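Local structure of cyclodipeptide synthetase (Mycobacterium tuberculosis, 2X9Q) at residues T59-R67 and R98-N109; P247-L257 and N275-P283. The protein makes cyclo(L-Tyr-L-Tyr), a precursor of mycocyclosin, from two molecules of tyrosyl-tRNA without using ATP. All blocks are in the same frame, centred on the assembly; numbering follows the deposited sequence.

Contact 1: T59-R67 and R98-N109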
loop_
_atom_site.group_PDB
_atom_site.type_symbol
_atom_site.label_atom_id
_atom_site.label_comp_id
_atom_site.label_asym_id
_atom_site.label_seq_id
_atom_site.Cartn_x
_atom_site.Cartn_y
_atom_site.Cartn_z
ATOM N N THR A 59 -10.355 -0.807 -16.180
ATOM C CA THR A 59 -9.849 -0.903 -17.532
ATOM C C THR A 59 -8.837 -2.114 -17.607
ATOM O O THR A 59 -7.999 -2.297 -16.701
ATOM C CB THR A 59 -9.377 0.503 -18.086
ATOM O OG1 THR A 59 -8.560 0.321 -19.255
ATOM C CG2 THR A 59 -8.552 1.245 -17.150
ATOM N N ALA A 60 -9.006 -2.982 -18.619
ATOM C CA ALA A 60 -8.092 -4.120 -18.876
ATOM C C ALA A 60 -6.753 -3.701 -19.509
ATOM O O ALA A 60 -6.740 -3.033 -20.539
ATOM C CB ALA A 60 -8.780 -5.174 -19.728
ATOM N N GLN A 61 -5.625 -4.036 -18.834
ATOM C CA GLN A 61 -4.290 -3.650 -19.284
ATOM C C GLN A 61 -3.318 -4.817 -18.976
ATOM O O GLN A 61 -3.163 -5.218 -17.807
ATOM C CB GLN A 61 -3.752 -2.396 -18.525
ATOM C CG GLN A 61 -4.600 -1.177 -18.578
ATOM C CD GLN A 61 -3.870 0.060 -18.085
ATOM O OE1 GLN A 61 -3.262 0.096 -16.999
ATOM N NE2 GLN A 61 -3.976 1.114 -18.853
ATOM N N GLU A 62 -2.656 -5.352 -20.009
ATOM C CA GLU A 62 -1.612 -6.389 -19.856
ATOM C C GLU A 62 -1.952 -7.428 -18.805
ATOM O O GLU A 62 -1.137 -7.661 -17.880
ATOM C CB GLU A 62 -0.270 -5.747 -19.478
ATOM C CG GLU A 62 0.319 -4.847 -20.553
ATOM C CD GLU A 62 -0.487 -3.552 -20.706
ATOM O OE1 GLU A 62 -0.844 -2.941 -19.667
ATOM O OE2 GLU A 62 -0.768 -3.152 -21.850
ATOM N N GLY A 63 -3.142 -7.991 -18.895
ATOM C CA GLY A 63 -3.546 -9.114 -18.027
ATOM C C GLY A 63 -4.147 -8.741 -16.653
ATOM O O GLY A 63 -4.517 -9.634 -15.869
ATOM N N PHE A 64 -4.303 -7.441 -16.406
ATOM C CA PHE A 64 -4.925 -6.932 -15.158
ATOM C C PHE A 64 -6.193 -6.093 -15.382
ATOM O O PHE A 64 -6.297 -5.416 -16.375
ATOM C CB PHE A 64 -3.878 -6.057 -14.417
ATOM C CG PHE A 64 -2.782 -6.908 -13.834
ATOM C CD1 PHE A 64 -1.575 -7.031 -14.479
ATOM C CD2 PHE A 64 -3.020 -7.660 -12.708
ATOM C CE1 PHE A 64 -0.566 -7.914 -13.965
ATOM C CE2 PHE A 64 -2.016 -8.527 -12.159
ATOM C CZ PHE A 64 -0.800 -8.644 -12.797
ATOM N N LEU A 65 -7.110 -6.103 -14.450
ATOM C CA LEU A 65 -8.158 -5.124 -14.489
ATOM C C LEU A 65 -7.665 -4.014 -13.536
ATOM O O LEU A 65 -7.278 -4.327 -12.379
ATOM C CB LEU A 65 -9.446 -5.734 -14.008
ATOM C CG LEU A 65 -9.966 -6.965 -14.824
ATOM C CD1 LEU A 65 -11.158 -7.584 -14.159
ATOM C CD2 LEU A 65 -10.373 -6.649 -16.292
ATOM N N VAL A 66 -7.584 -2.783 -14.030
ATOM C CA VAL A 66 -7.148 -1.637 -13.196
ATOM C C VAL A 66 -8.413 -0.781 -12.909
ATOM O O VAL A 66 -9.051 -0.232 -13.834
ATOM C CB VAL A 66 -6.088 -0.786 -13.923
ATOM C CG1 VAL A 66 -5.610 0.509 -13.107
ATOM C CG2 VAL A 66 -4.957 -1.645 -14.326
ATOM N N ARG A 67 -8.731 -0.648 -11.636
ATOM C CA ARG A 67 -9.892 0.117 -11.184
ATOM C C ARG A 67 -9.465 1.279 -10.276
ATOM O O ARG A 67 -9.272 1.116 -9.015
ATOM C CB ARG A 67 -10.904 -0.811 -10.519
ATOM C CG ARG A 67 -12.245 -0.039 -10.252
ATOM C CD ARG A 67 -13.388 -0.921 -9.714
ATOM N NE ARG A 67 -13.031 -1.706 -8.505
ATOM C CZ ARG A 67 -12.935 -1.245 -7.239
ATOM N NH1 ARG A 67 -13.144 0.051 -6.935
ATOM N NH2 ARG A 67 -12.660 -2.100 -6.239
ATOM N N ARG A 98 3.153 -13.746 -10.665
ATOM C CA ARG A 98 2.291 -12.570 -10.468
ATOM C C ARG A 98 3.167 -11.327 -10.362
ATOM O O ARG A 98 2.802 -10.299 -10.894
ATOM C CB ARG A 98 1.438 -12.666 -9.206
ATOM C CG ARG A 98 0.418 -11.442 -9.015
ATOM C CD ARG A 98 -0.767 -11.806 -9.808
ATOM N NE ARG A 98 -1.376 -12.852 -8.991
ATOM C CZ ARG A 98 -2.178 -13.798 -9.449
ATOM N NH1 ARG A 98 -2.516 -13.837 -10.750
ATOM N NH2 ARG A 98 -2.651 -14.684 -8.571
ATOM N N LEU A 99 4.316 -11.414 -9.667
ATOM C CA LEU A 99 5.213 -10.250 -9.532
ATOM C C LEU A 99 5.780 -9.862 -10.892
ATOM O O LEU A 99 5.934 -8.672 -11.212
ATOM C CB LEU A 99 6.339 -10.528 -8.542
ATOM C CG LEU A 99 5.863 -10.586 -7.056
ATOM C CD1 LEU A 99 7.007 -11.230 -6.221
ATOM C CD2 LEU A 99 5.547 -9.118 -6.570
ATOM N N ARG A 100 6.181 -10.867 -11.676
ATOM C CA ARG A 100 6.637 -10.542 -13.039
ATOM C C ARG A 100 5.529 -9.875 -13.862
ATOM O O ARG A 100 5.790 -8.970 -14.586
ATOM C CB ARG A 100 7.082 -11.807 -13.766
ATOM C CG ARG A 100 7.871 -11.531 -15.038
ATOM C CD ARG A 100 8.387 -12.892 -15.610
ATOM N NE ARG A 100 8.642 -12.674 -17.026
ATOM C CZ ARG A 100 9.773 -12.163 -17.486
ATOM N NH1 ARG A 100 10.785 -11.854 -16.647
ATOM N NH2 ARG A 100 9.898 -11.966 -18.781
ATOM N N ASP A 101 4.327 -10.391 -13.795
ATOM C CA ASP A 101 3.239 -9.842 -14.590
ATOM C C ASP A 101 2.986 -8.376 -14.153
ATOM O O ASP A 101 2.868 -7.439 -15.000
ATOM C CB ASP A 101 2.013 -10.732 -14.393
ATOM C CG ASP A 101 2.128 -12.069 -15.148
ATOM O OD1 ASP A 101 3.080 -12.187 -15.952
ATOM O OD2 ASP A 101 1.272 -12.952 -14.921
ATOM N N LEU A 102 3.045 -8.147 -12.842
ATOM C CA LEU A 102 2.874 -6.795 -12.298
ATOM C C LEU A 102 3.945 -5.836 -12.763
ATOM O O LEU A 102 3.695 -4.633 -13.042
ATOM C CB LEU A 102 2.830 -6.821 -10.725
ATOM C CG LEU A 102 1.471 -7.238 -10.146
ATOM C CD1 LEU A 102 1.561 -7.636 -8.591
ATOM C CD2 LEU A 102 0.423 -6.110 -10.309
ATOM N N GLY A 103 5.187 -6.307 -12.713
ATOM C CA GLY A 103 6.323 -5.510 -13.154
ATOM C C GLY A 103 6.198 -5.176 -14.674
ATOM O O GLY A 103 6.484 -4.041 -15.075
ATOM N N LEU A 104 5.769 -6.124 -15.487
ATOM C CA LEU A 104 5.561 -5.825 -16.941
ATOM C C LEU A 104 4.395 -4.814 -17.138
ATOM O O LEU A 104 4.496 -3.899 -17.932
ATOM C CB LEU A 104 5.214 -7.123 -17.675
ATOM C CG LEU A 104 6.448 -8.058 -17.837
ATOM C CD1 LEU A 104 6.043 -9.501 -18.213
ATOM C CD2 LEU A 104 7.517 -7.422 -18.782
ATOM N N TRP A 105 3.295 -5.012 -16.401
ATOM C CA TRP A 105 2.131 -4.103 -16.436
ATOM C C TRP A 105 2.636 -2.745 -16.035
ATOM O O TRP A 105 2.356 -1.774 -16.726
ATOM C CB TRP A 105 1.024 -4.517 -15.472
ATOM C CG TRP A 105 0.013 -3.415 -15.224
ATOM C CD1 TRP A 105 -0.977 -3.015 -16.089
ATOM C CD2 TRP A 105 -0.101 -2.577 -14.062
ATOM N NE1 TRP A 105 -1.663 -1.966 -15.544
ATOM C CE2 TRP A 105 -1.136 -1.669 -14.306
ATOM C CE3 TRP A 105 0.592 -2.502 -12.820
ATOM C CZ2 TRP A 105 -1.540 -0.721 -13.359
ATOM C CZ3 TRP A 105 0.220 -1.509 -11.900
ATOM C CH2 TRP A 105 -0.829 -0.644 -12.175
ATOM N N GLY A 106 3.426 -2.662 -14.955
ATOM C CA GLY A 106 3.938 -1.367 -14.459
ATOM C C GLY A 106 4.816 -0.612 -15.459
ATOM O O GLY A 106 4.680 0.633 -15.641
ATOM N N LEU A 107 5.758 -1.328 -16.082
ATOM C CA LEU A 107 6.647 -0.657 -16.982
ATOM C C LEU A 107 5.939 -0.265 -18.277
ATOM O O LEU A 107 6.357 0.688 -18.914
ATOM C CB LEU A 107 7.850 -1.542 -17.306
ATOM C CG LEU A 107 8.886 -1.674 -16.184
ATOM C CD1 LEU A 107 9.939 -2.693 -16.521
ATOM C CD2 LEU A 107 9.495 -0.380 -15.753
ATOM N N THR A 108 4.913 -0.991 -18.664
ATOM C CA THR A 108 4.110 -0.598 -19.816
ATOM C C THR A 108 3.344 0.712 -19.538
ATOM O O THR A 108 3.138 1.507 -20.474
ATOM C CB THR A 108 3.173 -1.710 -20.242
ATOM O OG1 THR A 108 3.995 -2.856 -20.495
ATOM C CG2 THR A 108 2.287 -1.317 -21.538
ATOM N N ASN A 109 2.955 0.964 -18.270
ATOM C CA ASN A 109 1.989 2.015 -18.032
ATOM C C ASN A 109 2.482 3.208 -17.260
ATOM O O ASN A 109 1.789 4.169 -17.229
ATOM C CB ASN A 109 0.690 1.429 -17.485
ATOM C CG ASN A 109 0.002 0.514 -18.494
ATOM O OD1 ASN A 109 -0.702 0.996 -19.369
ATOM N ND2 ASN A 109 0.169 -0.783 -18.363
HETATM O O HOH W 1 -2.787 3.423 -18.790
HETATM O O HOH W 2 1.568 -8.173 -17.353
HETATM O O HOH W 3 -1.517 -0.356 -21.502
#

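Contact 2: P247-L257 and N275-P283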
loop_
_atom_site.group_PDB
_atom_site.type_symbol
_atom_site.label_atom_id
_atom_site.label_comp_id
_atom_site.label_asym_id
_atom_site.label_seq_id
_atom_site.Cartn_x
_atom_site.Cartn_y
_atom_site.Cartn_z
ATOM N N PRO A 247 6.014 13.298 -10.164
ATOM C CA PRO A 247 4.941 14.300 -10.351
ATOM C C PRO A 247 3.589 13.850 -9.771
ATOM O O PRO A 247 2.824 14.677 -9.226
ATOM C CB PRO A 247 4.831 14.424 -11.930
ATOM C CG PRO A 247 6.304 14.146 -12.368
ATOM C CD PRO A 247 6.781 13.039 -11.421
ATOM N N SER A 248 3.283 12.551 -9.913
ATOM C CA SER A 248 2.016 12.025 -9.370
ATOM C C SER A 248 2.245 10.547 -9.182
ATOM O O SER A 248 3.250 9.997 -9.693
ATOM C CB SER A 248 0.878 12.253 -10.324
ATOM O OG SER A 248 1.023 11.545 -11.540
ATOM N N SER A 249 1.360 9.871 -8.464
ATOM C CA SER A 249 1.645 8.450 -8.286
ATOM C C SER A 249 0.352 7.726 -8.017
ATOM O O SER A 249 -0.512 8.267 -7.282
ATOM C CB SER A 249 2.691 8.206 -7.126
ATOM O OG SER A 249 2.823 6.756 -6.929
ATOM N N LEU A 250 0.224 6.512 -8.567
ATOM C CA LEU A 250 -0.910 5.663 -8.317
ATOM C C LEU A 250 -0.496 4.507 -7.393
ATOM O O LEU A 250 0.340 3.692 -7.776
ATOM C CB LEU A 250 -1.409 5.032 -9.656
ATOM C CG LEU A 250 -2.745 4.383 -9.657
ATOM C CD1 LEU A 250 -3.932 5.437 -9.358
ATOM C CD2 LEU A 250 -2.924 3.828 -11.039
ATOM N N ASN A 251 -1.126 4.411 -6.221
ATOM C CA ASN A 251 -0.764 3.377 -5.254
ATOM C C ASN A 251 -1.664 2.164 -5.489
ATOM O O ASN A 251 -2.913 2.262 -5.409
ATOM C CB ASN A 251 -0.844 3.965 -3.822
ATOM C CG ASN A 251 -0.158 3.017 -2.815
ATOM O OD1 ASN A 251 -0.340 1.811 -2.917
ATOM N ND2 ASN A 251 0.562 3.549 -1.862
ATOM N N CYS A 252 -1.052 1.019 -5.880
ATOM C CA CYS A 252 -1.848 -0.099 -6.425
ATOM C C CYS A 252 -1.853 -1.331 -5.592
ATOM O O CYS A 252 -0.755 -1.793 -5.141
ATOM C CB CYS A 252 -1.286 -0.522 -7.808
ATOM S SG CYS A 252 -1.328 0.870 -8.970
ATOM N N TYR A 253 -3.038 -1.920 -5.404
ATOM C CA TYR A 253 -3.109 -3.185 -4.632
ATOM C C TYR A 253 -4.277 -3.962 -5.141
ATOM O O TYR A 253 -5.133 -3.400 -5.810
ATOM C CB TYR A 253 -3.265 -2.878 -3.105
ATOM C CG TYR A 253 -2.838 -3.998 -2.197
ATOM C CD1 TYR A 253 -1.529 -4.483 -2.249
ATOM C CD2 TYR A 253 -3.762 -4.596 -1.289
ATOM C CE1 TYR A 253 -1.122 -5.563 -1.432
ATOM C CE2 TYR A 253 -3.358 -5.675 -0.463
ATOM C CZ TYR A 253 -2.058 -6.130 -0.544
ATOM O OH TYR A 253 -1.611 -7.143 0.264
ATOM N N HIS A 254 -4.339 -5.245 -4.821
ATOM C CA HIS A 254 -5.398 -6.073 -5.354
ATOM C C HIS A 254 -6.653 -6.038 -4.480
ATOM O O HIS A 254 -7.600 -6.766 -4.786
ATOM C CB HIS A 254 -4.945 -7.550 -5.522
ATOM C CG HIS A 254 -4.397 -8.184 -4.265
ATOM N ND1 HIS A 254 -3.207 -7.813 -3.707
ATOM C CD2 HIS A 254 -4.860 -9.220 -3.501
ATOM C CE1 HIS A 254 -2.982 -8.511 -2.604
ATOM N NE2 HIS A 254 -3.981 -9.366 -2.445
ATOM N N GLN A 255 -6.647 -5.252 -3.406
ATOM C CA GLN A 255 -7.845 -5.012 -2.561
ATOM C C GLN A 255 -7.875 -3.513 -2.271
ATOM O O GLN A 255 -6.816 -2.929 -2.118
ATOM C CB GLN A 255 -7.673 -5.672 -1.177
ATOM C CG GLN A 255 -7.709 -7.171 -1.168
ATOM C CD GLN A 255 -7.089 -7.754 0.116
ATOM O OE1 GLN A 255 -6.823 -7.042 1.102
ATOM N NE2 GLN A 255 -6.825 -9.055 0.091
ATOM N N SER A 256 -9.041 -2.866 -2.102
ATOM C CA SER A 256 -8.954 -1.414 -1.763
ATOM C C SER A 256 -8.359 -1.213 -0.365
ATOM O O SER A 256 -8.541 -2.030 0.519
ATOM C CB SER A 256 -10.256 -0.607 -1.972
ATOM O OG SER A 256 -11.252 -1.290 -1.295
ATOM N N LEU A 257 -7.514 -0.201 -0.244
ATOM C CA LEU A 257 -6.954 0.188 1.020
ATOM C C LEU A 257 -8.078 0.402 2.070
ATOM O O LEU A 257 -9.088 1.030 1.750
ATOM C CB LEU A 257 -6.294 1.527 0.743
ATOM C CG LEU A 257 -5.702 2.230 1.941
ATOM C CD1 LEU A 257 -4.411 1.418 2.276
ATOM C CD2 LEU A 257 -5.494 3.774 1.593
ATOM N N ASN A 275 -2.123 15.031 -5.953
ATOM C CA ASN A 275 -1.270 14.286 -6.979
ATOM C C ASN A 275 -1.086 12.792 -6.673
ATOM O O ASN A 275 -0.310 12.038 -7.333
ATOM C CB ASN A 275 0.057 15.059 -7.027
ATOM C CG ASN A 275 -0.149 16.500 -7.528
ATOM O OD1 ASN A 275 -0.962 16.707 -8.468
ATOM N ND2 ASN A 275 0.609 17.450 -6.998
ATOM N N GLN A 276 -1.829 12.352 -5.643
ATOM C CA GLN A 276 -1.776 10.929 -5.240
ATOM C C GLN A 276 -3.095 10.207 -5.571
ATOM O O GLN A 276 -4.180 10.703 -5.285
ATOM C CB GLN A 276 -1.577 10.840 -3.694
ATOM C CG GLN A 276 -1.642 9.344 -3.183
ATOM C CD GLN A 276 -0.418 8.590 -3.604
ATOM O OE1 GLN A 276 0.689 9.065 -3.383
ATOM N NE2 GLN A 276 -0.596 7.421 -4.197
ATOM N N GLY A 277 -3.029 9.024 -6.160
ATOM C CA GLY A 277 -4.239 8.247 -6.383
ATOM C C GLY A 277 -4.097 6.800 -5.937
ATOM O O GLY A 277 -2.987 6.317 -5.589
ATOM N N HIS A 278 -5.207 6.094 -5.970
ATOM C CA HIS A 278 -5.203 4.646 -5.623
ATOM C C HIS A 278 -5.943 3.905 -6.715
ATOM O O HIS A 278 -6.930 4.435 -7.244
ATOM C CB HIS A 278 -5.966 4.479 -4.259
ATOM C CG HIS A 278 -6.203 3.066 -3.812
ATOM N ND1 HIS A 278 -5.237 2.072 -3.908
ATOM C CD2 HIS A 278 -7.261 2.507 -3.159
ATOM C CE1 HIS A 278 -5.705 0.964 -3.343
ATOM N NE2 HIS A 278 -6.934 1.208 -2.882
ATOM N N ALA A 279 -5.487 2.690 -7.056
ATOM C CA ALA A 279 -6.204 1.799 -7.897
ATOM C C ALA A 279 -6.181 0.388 -7.368
ATOM O O ALA A 279 -5.170 -0.089 -6.867
ATOM C CB ALA A 279 -5.637 1.785 -9.379
ATOM N N ILE A 280 -7.289 -0.308 -7.571
ATOM C CA ILE A 280 -7.377 -1.712 -7.254
ATOM C C ILE A 280 -7.005 -2.470 -8.550
ATOM O O ILE A 280 -7.608 -2.210 -9.629
ATOM C CB ILE A 280 -8.798 -2.062 -6.773
ATOM C CG1 ILE A 280 -9.000 -1.408 -5.395
ATOM C CG2 ILE A 280 -8.894 -3.604 -6.580
ATOM C CD1 ILE A 280 -9.414 0.082 -5.501
ATOM N N VAL A 281 -6.004 -3.325 -8.462
ATOM C CA VAL A 281 -5.416 -3.953 -9.658
ATOM C C VAL A 281 -5.458 -5.435 -9.447
ATOM O O VAL A 281 -4.876 -5.925 -8.463
ATOM C CB VAL A 281 -3.944 -3.538 -9.880
ATOM C CG1 VAL A 281 -3.383 -4.270 -11.042
ATOM C CG2 VAL A 281 -3.839 -2.006 -10.073
ATOM N N THR A 282 -6.256 -6.126 -10.269
ATOM C CA THR A 282 -6.563 -7.560 -10.056
ATOM C C THR A 282 -6.364 -8.351 -11.362
ATOM O O THR A 282 -6.393 -7.749 -12.429
ATOM C CB THR A 282 -8.009 -7.793 -9.599
ATOM O OG1 THR A 282 -8.952 -7.128 -10.480
ATOM C CG2 THR A 282 -8.207 -7.378 -8.131
ATOM N N PRO A 283 -6.133 -9.687 -11.296
ATOM C CA PRO A 283 -5.871 -10.432 -12.586
ATOM C C PRO A 283 -7.159 -10.438 -13.446
ATOM O O PRO A 283 -8.220 -10.548 -12.848
ATOM C CB PRO A 283 -5.574 -11.889 -12.096
ATOM C CG PRO A 283 -5.135 -11.717 -10.665
ATOM C CD PRO A 283 -6.043 -10.573 -10.119
HETATM O O HOH W 4 1.647 5.749 -4.714
#

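Contact 1: T59-R67 and R98-N109
Trp105 gives its indole N-H to the side-chain carbonyl of Gln61, NE1 to OE1 3.0 Å, the donor standing somewhat out of the amide plane. His77 also bonds this oxygen, so two partners fix the rotation of the Gln61 amide. Its NE2 lies 2.6 Å from a water that reaches on, more loosely, to OD1 of Asn109. The Asn109 ND2 has two acceptors: Glu62 OE1 at 2.7 Å, met from above the carboxylate plane, and Trp105 O at 2.9 Å, one turn back in its own helix. A bend at chi2 (71°) folds the Glu62 carboxylate toward the helix, and a second water ties its OE2 to Asn109 OD1. Residues 59-67 are a beta hairpin with a type I' turn, at the edge of the sheet of this HUP-clan alpha/beta fold; helix 96-109 packs against one face of it, where Phe64 forms an offset edge-to-face pair with the five-membered ring of Trp105, centroids 5.6 Å apart and planes at 61°. Leu102 CD2 lies over one Phe64 face, toward its rim, in a CH-pi contact. Val66 CG2 touches Trp105 CZ2 at 3.7 Å. A third water donates to both Glu62 O and Asp101 O, joining turn and helix backbones.

Contact 2: P247-L257 and N275-P283
His278 is held at both ring nitrogens by residues 247-257: ND1 donates to Asn251 O at 2.8 Å, close to the ring plane, and NE2 accepts from Leu257 N at 3.0 Å, a partner tilted 34° out of that plane. With CG anti to the backbone N (chi1 174°), the ring lies alongside the neighbouring strand and ties in the loop that follows it. Asn251 O takes a second donor, Ala279 N, from the opposite face of its plane. Gly277 O is gripped in the same two-sided way by Asn251 N (2.7 Å) and by NE2 of Gln276, whose chain bends back at chi2; OE1 of that amide accepts from Thr240 N. The side-chain bonds supplement a parallel pairing of Ser249-Tyr253 with Gln276-Ile280, the two strands of a beta-alpha-beta unit with helix 260-263 between them. Packing is close in the middle: Leu250 CD2 meets Ala279 CB at 3.8 Å, and Cys252 CB meets Val281 CG2 at 3.7 Å. Side-chain contact thins toward the ends, although Ser249 N still donates to Asn275 O. Asn275 CB lies 3.6 Å from the carbonyl oxygen of exposed Pro247, and at the far end Thr282 CG2 rests 3.5 Å from His254 O, beside exposed Gln255. The hydroxyl of Tyr253, probably a substrate-binding residue, is hydrogen-bonded to Ser88 OG, the probable nucleophile. Helix 220-244 covers the Ser249, Asn251 and Gln276 face, Trp105 of helix 96-109 packs on Cys252 and Val281 from the other, and strands 82-87 and 64-68 flank the pair.

How the contacts relate
Both contacts reach the same sheet: strand 64-68 of contact 1 runs antiparallel beside strand 276-283 of contact 2, and the centres of the contacts lie 12 Å apart. Probable backbone hydrogen bonds sew the two together, Leu65 N to Thr282 O at 2.7 Å and Arg67 N to Ile280 O at 2.8 Å. Side chains meet as well, with Arg98 NH1 packing 3.4 Å from Pro283 CG. Contact 2 is the one at the presumed active site, since the side chain of Tyr253 is about 3 Å from the side chain of Ser88 and about 4 Å from that of Asn91. Contact 1 stands further back: the side chain of Leu102 is about 8 Å from that of Tyr253, and the side chain of Arg98 about 8 Å from that of Asn91.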